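Long-range contacts in tail spike protein gp49 (Pseudomonas phage LKA1, PDB 4RU4), which is a trimeric tailspike that acts as an O-specific polysaccharide lyase, probably degrading the polysaccharide coat of the Pseudomonas host as the phage enters: residues B[216-222]-B[239-245]; B[547-553]-B[590-596]. One frame throughout, in Å; residues are numbered along the deposited sequence.

Contact 1: B[216-222]-B[239-245]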
loop_
_atom_site.group_PDB
_atom_site.type_symbol
_atom_site.label_atom_id
_atom_site.label_comp_id
_atom_site.label_asym_id
_atom_site.label_seq_id
_atom_site.Cartn_x
_atom_site.Cartn_y
_atom_site.Cartn_z
ATOM N N GLY B 216 -13.355 -3.324 -32.571
ATOM C CA GLY B 216 -14.605 -3.825 -33.111
ATOM C C GLY B 216 -14.899 -5.252 -32.659
ATOM O O GLY B 216 -14.396 -5.734 -31.631
ATOM N N THR B 217 -15.686 -5.950 -33.468
ATOM C CA THR B 217 -16.237 -7.235 -33.085
ATOM C C THR B 217 -15.491 -8.427 -33.634
ATOM O O THR B 217 -15.736 -9.545 -33.192
ATOM C CB THR B 217 -17.687 -7.369 -33.579
ATOM O OG1 THR B 217 -17.704 -7.194 -35.007
ATOM C CG2 THR B 217 -18.584 -6.305 -32.906
ATOM N N VAL B 218 -14.591 -8.225 -34.596
ATOM C CA VAL B 218 -13.945 -9.389 -35.238
ATOM C C VAL B 218 -12.692 -9.990 -34.557
ATOM O O VAL B 218 -12.613 -11.214 -34.371
ATOM C CB VAL B 218 -13.630 -9.127 -36.746
ATOM C CG1 VAL B 218 -12.969 -10.367 -37.360
ATOM C CG2 VAL B 218 -14.926 -8.762 -37.497
ATOM N N PRO B 219 -11.691 -9.153 -34.232
ATOM C CA PRO B 219 -10.430 -9.675 -33.671
ATOM C C PRO B 219 -10.663 -10.374 -32.348
ATOM O O PRO B 219 -11.480 -9.879 -31.598
ATOM C CB PRO B 219 -9.603 -8.404 -33.428
ATOM C CG PRO B 219 -10.201 -7.372 -34.384
ATOM C CD PRO B 219 -11.668 -7.680 -34.333
ATOM N N MET B 220 -9.982 -11.488 -32.068
ATOM C CA MET B 220 -10.045 -12.063 -30.725
ATOM C C MET B 220 -9.347 -11.182 -29.728
ATOM O O MET B 220 -9.814 -11.041 -28.598
ATOM C CB MET B 220 -9.386 -13.438 -30.656
ATOM C CG MET B 220 -10.022 -14.452 -31.564
ATOM S SD MET B 220 -9.900 -16.094 -30.848
ATOM C CE MET B 220 -8.136 -16.276 -30.636
ATOM N N ASN B 221 -8.201 -10.622 -30.130
ATOM C CA ASN B 221 -7.410 -9.804 -29.235
ATOM C C ASN B 221 -7.196 -8.435 -29.813
ATOM O O ASN B 221 -7.048 -8.287 -31.030
ATOM C CB ASN B 221 -6.025 -10.420 -29.055
ATOM C CG ASN B 221 -6.091 -11.859 -28.645
ATOM O OD1 ASN B 221 -6.705 -12.196 -27.629
ATOM N ND2 ASN B 221 -5.472 -12.734 -29.440
ATOM N N GLY B 222 -7.138 -7.432 -28.945
ATOM C CA GLY B 222 -6.726 -6.108 -29.384
ATOM C C GLY B 222 -5.236 -6.140 -29.621
ATOM O O GLY B 222 -4.766 -5.875 -30.728
ATOM N N THR B 239 -10.287 -0.552 -27.379
ATOM C CA THR B 239 -11.659 -1.010 -27.227
ATOM C C THR B 239 -11.863 -2.191 -28.152
ATOM O O THR B 239 -11.169 -2.329 -29.170
ATOM C CB THR B 239 -12.706 0.084 -27.556
ATOM O OG1 THR B 239 -12.657 0.401 -28.959
ATOM C CG2 THR B 239 -12.458 1.325 -26.708
ATOM N N LEU B 240 -12.799 -3.050 -27.795
ATOM C CA LEU B 240 -12.982 -4.294 -28.515
ATOM C C LEU B 240 -14.326 -4.820 -28.075
ATOM O O LEU B 240 -14.856 -4.382 -27.048
ATOM C CB LEU B 240 -11.884 -5.300 -28.138
ATOM C CG LEU B 240 -11.833 -6.647 -28.869
ATOM C CD1 LEU B 240 -11.396 -6.436 -30.307
ATOM C CD2 LEU B 240 -10.928 -7.630 -28.165
ATOM N N ALA B 241 -14.880 -5.739 -28.859
ATOM C CA ALA B 241 -16.090 -6.453 -28.461
ATOM C C ALA B 241 -15.848 -7.910 -28.797
ATOM O O ALA B 241 -16.478 -8.456 -29.691
ATOM C CB ALA B 241 -17.285 -5.929 -29.224
ATOM N N ASN B 242 -14.905 -8.514 -28.091
ATOM C CA ASN B 242 -14.509 -9.888 -28.337
ATOM C C ASN B 242 -13.811 -10.506 -27.114
ATOM O O ASN B 242 -14.269 -10.322 -25.973
ATOM C CB ASN B 242 -13.653 -9.986 -29.610
ATOM C CG ASN B 242 -13.773 -11.360 -30.301
ATOM O OD1 ASN B 242 -13.223 -12.363 -29.834
ATOM N ND2 ASN B 242 -14.476 -11.396 -31.430
ATOM N N ASN B 243 -12.720 -11.244 -27.325
ATOM C CA ASN B 243 -12.176 -12.065 -26.235
ATOM C C ASN B 243 -11.219 -11.392 -25.255
ATOM O O ASN B 243 -11.360 -11.590 -24.054
ATOM C CB ASN B 243 -11.552 -13.362 -26.762
ATOM C CG ASN B 243 -11.499 -14.458 -25.687
ATOM O OD1 ASN B 243 -12.532 -14.923 -25.207
ATOM N ND2 ASN B 243 -10.302 -14.848 -25.301
ATOM N N ALA B 244 -10.250 -10.610 -25.742
ATOM C CA ALA B 244 -9.258 -9.987 -24.845
ATOM C C ALA B 244 -8.757 -8.674 -25.393
ATOM O O ALA B 244 -8.250 -8.631 -26.508
ATOM C CB ALA B 244 -8.075 -10.912 -24.612
ATOM N N GLY B 245 -8.899 -7.608 -24.614
ATOM C CA GLY B 245 -8.348 -6.329 -25.023
ATOM C C GLY B 245 -6.847 -6.443 -25.231
ATOM O O GLY B 245 -6.342 -6.122 -26.292
HETATM O O HOH W 1 -14.218 -1.341 -30.429
HETATM O O HOH W 2 -7.967 -14.505 -26.804
#
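N242 reaches across from one turn into the bend made by residues 217-220 of the turn before it. Its CB lies against the carbonyl oxygen of P219, CB to O 2.9 Å. With CG anti to the backbone N (chi1 -152°), the amide is carried into that bend, and CG stays beside the same oxygen. At the tip the two atoms part: OD1 lies 3.3 Å from CA of M220, while ND2 gives a hydrogen bond of 2.8 Å to O of T217. The acceptor lies in the amide plane, but the donor stands 42° out of the carbonyl plane. Asparagine suits this place: its short amide satisfies a main-chain carbonyl where the backbones part. Beyond it they close again at one parallel bridge, N221 with A244, where M220 O accepts from A244 N and A244 O from G222 N, both at 2.9 Å. L240 fills the inner side, its CD1 4.1 Å from CB of P219. Beside the bridge a water links N221 OD1 to N243 ND2, while N221 ND2 bonds S110 OG. The chain turns corners at G222 and G245 (CA to CA 4.7 Å); stacked corners like these are characteristic of the right-handed parallel beta-helix of pectin lyases. On one side P219 packs on F106 of strand 98-107; on the other, N242 O accepts from ND2 of N263, which ends strand 260-263.

Contact 2: B[547-553]-B[590-596]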
loop_
_atom_site.group_PDB
_atom_site.type_symbol
_atom_site.label_atom_id
_atom_site.label_comp_id
_atom_site.label_asym_id
_atom_site.label_seq_id
_atom_site.Cartn_x
_atom_site.Cartn_y
_atom_site.Cartn_z
ATOM N N GLN B 547 -14.696 -17.005 33.801
ATOM C CA GLN B 547 -14.278 -16.594 35.153
ATOM C C GLN B 547 -15.367 -15.797 35.841
ATOM O O GLN B 547 -16.093 -15.036 35.199
ATOM C CB GLN B 547 -12.995 -15.747 35.094
ATOM C CG GLN B 547 -11.884 -16.387 34.264
ATOM C CD GLN B 547 -11.336 -17.651 34.906
ATOM O OE1 GLN B 547 -11.423 -17.838 36.122
ATOM N NE2 GLN B 547 -10.738 -18.513 34.090
ATOM N N VAL B 548 -15.506 -15.990 37.148
ATOM C CA VAL B 548 -16.396 -15.164 37.938
ATOM C C VAL B 548 -15.689 -14.775 39.242
ATOM O O VAL B 548 -15.117 -15.628 39.921
ATOM C CB VAL B 548 -17.727 -15.898 38.281
ATOM C CG1 VAL B 548 -18.734 -14.911 38.902
ATOM C CG2 VAL B 548 -18.339 -16.579 37.046
ATOM N N THR B 549 -15.748 -13.497 39.588
ATOM C CA THR B 549 -15.191 -13.005 40.839
ATOM C C THR B 549 -16.182 -12.063 41.510
ATOM O O THR B 549 -16.849 -11.276 40.834
ATOM C CB THR B 549 -13.840 -12.274 40.583
ATOM O OG1 THR B 549 -12.872 -13.218 40.096
ATOM C CG2 THR B 549 -13.309 -11.595 41.848
ATOM N N LYS B 550 -16.300 -12.150 42.837
ATOM C CA LYS B 550 -17.140 -11.220 43.597
ATOM C C LYS B 550 -16.350 -9.961 43.942
ATOM O O LYS B 550 -15.203 -10.048 44.424
ATOM C CB LYS B 550 -17.626 -11.873 44.903
ATOM C CG LYS B 550 -18.051 -10.861 45.992
ATOM C CD LYS B 550 -18.673 -11.579 47.184
ATOM C CE LYS B 550 -18.577 -10.780 48.458
ATOM N NZ LYS B 550 -19.618 -11.207 49.424
ATOM N N THR B 551 -16.951 -8.799 43.679
ATOM C CA THR B 551 -16.386 -7.525 44.105
ATOM C C THR B 551 -17.367 -6.598 44.865
ATOM O O THR B 551 -18.598 -6.815 44.900
ATOM C CB THR B 551 -15.788 -6.719 42.926
ATOM O OG1 THR B 551 -16.845 -6.197 42.118
ATOM C CG2 THR B 551 -14.828 -7.584 42.082
ATOM N N ASP B 552 -16.794 -5.588 45.509
ATOM C CA ASP B 552 -17.549 -4.487 46.107
ATOM C C ASP B 552 -18.458 -4.859 47.278
ATOM O O ASP B 552 -19.444 -4.172 47.592
ATOM C CB ASP B 552 -18.255 -3.678 45.016
ATOM C CG ASP B 552 -17.255 -3.013 44.088
ATOM O OD1 ASP B 552 -16.668 -1.997 44.511
ATOM O OD2 ASP B 552 -17.000 -3.540 42.978
ATOM N N ARG B 553 -18.072 -5.934 47.951
ATOM C CA ARG B 553 -18.677 -6.330 49.209
ATOM C C ARG B 553 -17.688 -7.335 49.805
ATOM O O ARG B 553 -16.998 -8.051 49.064
ATOM C CB ARG B 553 -20.038 -7.007 48.970
ATOM C CG ARG B 553 -20.758 -7.429 50.275
ATOM C CD ARG B 553 -21.189 -6.206 51.075
ATOM N NE ARG B 553 -22.137 -5.405 50.305
ATOM C CZ ARG B 553 -22.716 -4.285 50.727
ATOM N NH1 ARG B 553 -22.467 -3.810 51.944
ATOM N NH2 ARG B 553 -23.557 -3.647 49.930
ATOM N N THR B 590 -25.823 -6.124 48.669
ATOM C CA THR B 590 -25.421 -6.232 47.279
ATOM C C THR B 590 -24.004 -6.781 47.135
ATOM O O THR B 590 -23.184 -6.636 48.024
ATOM C CB THR B 590 -25.479 -4.872 46.594
ATOM O OG1 THR B 590 -24.620 -3.964 47.296
ATOM C CG2 THR B 590 -26.923 -4.345 46.641
ATOM N N ASN B 591 -23.757 -7.427 46.003
ATOM C CA ASN B 591 -22.454 -7.937 45.619
ATOM C C ASN B 591 -22.376 -7.770 44.112
ATOM O O ASN B 591 -23.399 -7.868 43.429
ATOM C CB ASN B 591 -22.332 -9.431 45.929
ATOM C CG ASN B 591 -22.675 -9.766 47.371
ATOM O OD1 ASN B 591 -21.788 -10.018 48.194
ATOM N ND2 ASN B 591 -23.975 -9.776 47.683
ATOM N N GLN B 592 -21.181 -7.531 43.577
ATOM C CA GLN B 592 -21.012 -7.469 42.127
ATOM C C GLN B 592 -20.324 -8.742 41.638
ATOM O O GLN B 592 -19.171 -9.003 42.011
ATOM C CB GLN B 592 -20.164 -6.244 41.730
ATOM C CG GLN B 592 -20.768 -4.900 42.089
ATOM C CD GLN B 592 -22.060 -4.606 41.325
ATOM O OE1 GLN B 592 -22.320 -5.189 40.290
ATOM N NE2 GLN B 592 -22.862 -3.712 41.844
ATOM N N LEU B 593 -21.025 -9.533 40.829
ATOM C CA LEU B 593 -20.429 -10.698 40.192
ATOM C C LEU B 593 -19.792 -10.269 38.857
ATOM O O LEU B 593 -20.491 -9.912 37.909
ATOM C CB LEU B 593 -21.463 -11.828 40.005
ATOM C CG LEU B 593 -22.081 -12.324 41.327
ATOM C CD1 LEU B 593 -22.888 -13.627 41.113
ATOM C CD2 LEU B 593 -20.991 -12.523 42.385
ATOM N N ASN B 594 -18.465 -10.241 38.831
ATOM C CA ASN B 594 -17.688 -9.845 37.652
ATOM C C ASN B 594 -17.401 -11.099 36.827
ATOM O O ASN B 594 -16.661 -11.991 37.270
ATOM C CB ASN B 594 -16.334 -9.259 38.079
ATOM C CG ASN B 594 -16.443 -7.892 38.754
ATOM O OD1 ASN B 594 -15.754 -6.956 38.357
ATOM N ND2 ASN B 594 -17.301 -7.775 39.783
ATOM N N TRP B 595 -17.994 -11.196 35.645
ATOM C CA TRP B 595 -17.898 -12.441 34.876
ATOM C C TRP B 595 -17.255 -12.146 33.548
ATOM O O TRP B 595 -17.318 -11.005 33.043
ATOM C CB TRP B 595 -19.304 -13.049 34.655
ATOM C CG TRP B 595 -20.126 -12.218 33.686
ATOM C CD1 TRP B 595 -20.921 -11.157 34.006
ATOM C CD2 TRP B 595 -20.201 -12.361 32.257
ATOM N NE1 TRP B 595 -21.495 -10.625 32.871
ATOM C CE2 TRP B 595 -21.066 -11.340 31.781
ATOM C CE3 TRP B 595 -19.607 -13.236 31.333
ATOM C CZ2 TRP B 595 -21.377 -11.183 30.423
ATOM C CZ3 TRP B 595 -19.906 -13.084 29.980
ATOM C CH2 TRP B 595 -20.791 -12.052 29.537
ATOM N N GLN B 596 -16.617 -13.159 32.972
ATOM C CA GLN B 596 -16.139 -13.028 31.605
ATOM C C GLN B 596 -15.971 -14.397 30.958
ATOM O O GLN B 596 -15.887 -15.418 31.641
ATOM C CB GLN B 596 -14.841 -12.221 31.545
ATOM C CG GLN B 596 -13.617 -12.916 32.162
ATOM C CD GLN B 596 -12.522 -11.917 32.398
ATOM O OE1 GLN B 596 -12.647 -11.048 33.255
ATOM N NE2 GLN B 596 -11.483 -11.972 31.579
HETATM O O HOH W 3 -22.040 -4.230 45.907
#
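Strands 547-551 and 590-596 pair antiparallel in the Ig-like domain, and Q547, T549 and T551 bond through their backbones to Q596, N594 and Q592. The ladder is closely packed and buried. On one face V548 and L593, branched and apolar, suit a domain interior, CG1 of V548 lying 4.3 Å from CB of L593; L593 and W595 also meet L575. K550 shares this face, and its extended chain brings NZ 2.8 Å from N591 OD1; V560 O and S554 O also accept from that ammonium, so its buried charge is met. The other face is polar and turned to the trimer, where hydroxyls and amides find partners: T549 OG1 bonds Q547 of the second subunit, and N594 OD1 takes V546 N of that subunit. Within the chain N594 ND2 donates to T551 OG1 at 2.9 Å.

Past T551 the pairing gives way to a partly exposed end, where a water joins D552 O to T590 OG1. R553 bends at chi2 and chi3 (68° and 62°), and its planar guanidinium presents two nitrogens side by side to the oxygens of T590: NE donates to T590 O at 2.8 Å and NH2 to T590 OG1 at 2.9 Å.

From the N terminus the chain first closes contact 1, where 239-245 returns beside 216-222 after a short excursion through strands 221-226 and 232-234, one turn of the parallel beta-helix. It then runs on through the remaining turns and strands 510-522 and 529-535 before contact 2 opens at 547-553, closed by 590-596 after strands 562-568 and 572-578. The two loops therefore follow in series, neither nesting nor crossing. The centres of contact 1 and contact 2 are about 71 Å apart, and the two do not touch. Contact 1 joins successive turns within one subunit, whereas contact 2 pairs strands of the C-terminal Ig-like domain beside the other two subunits.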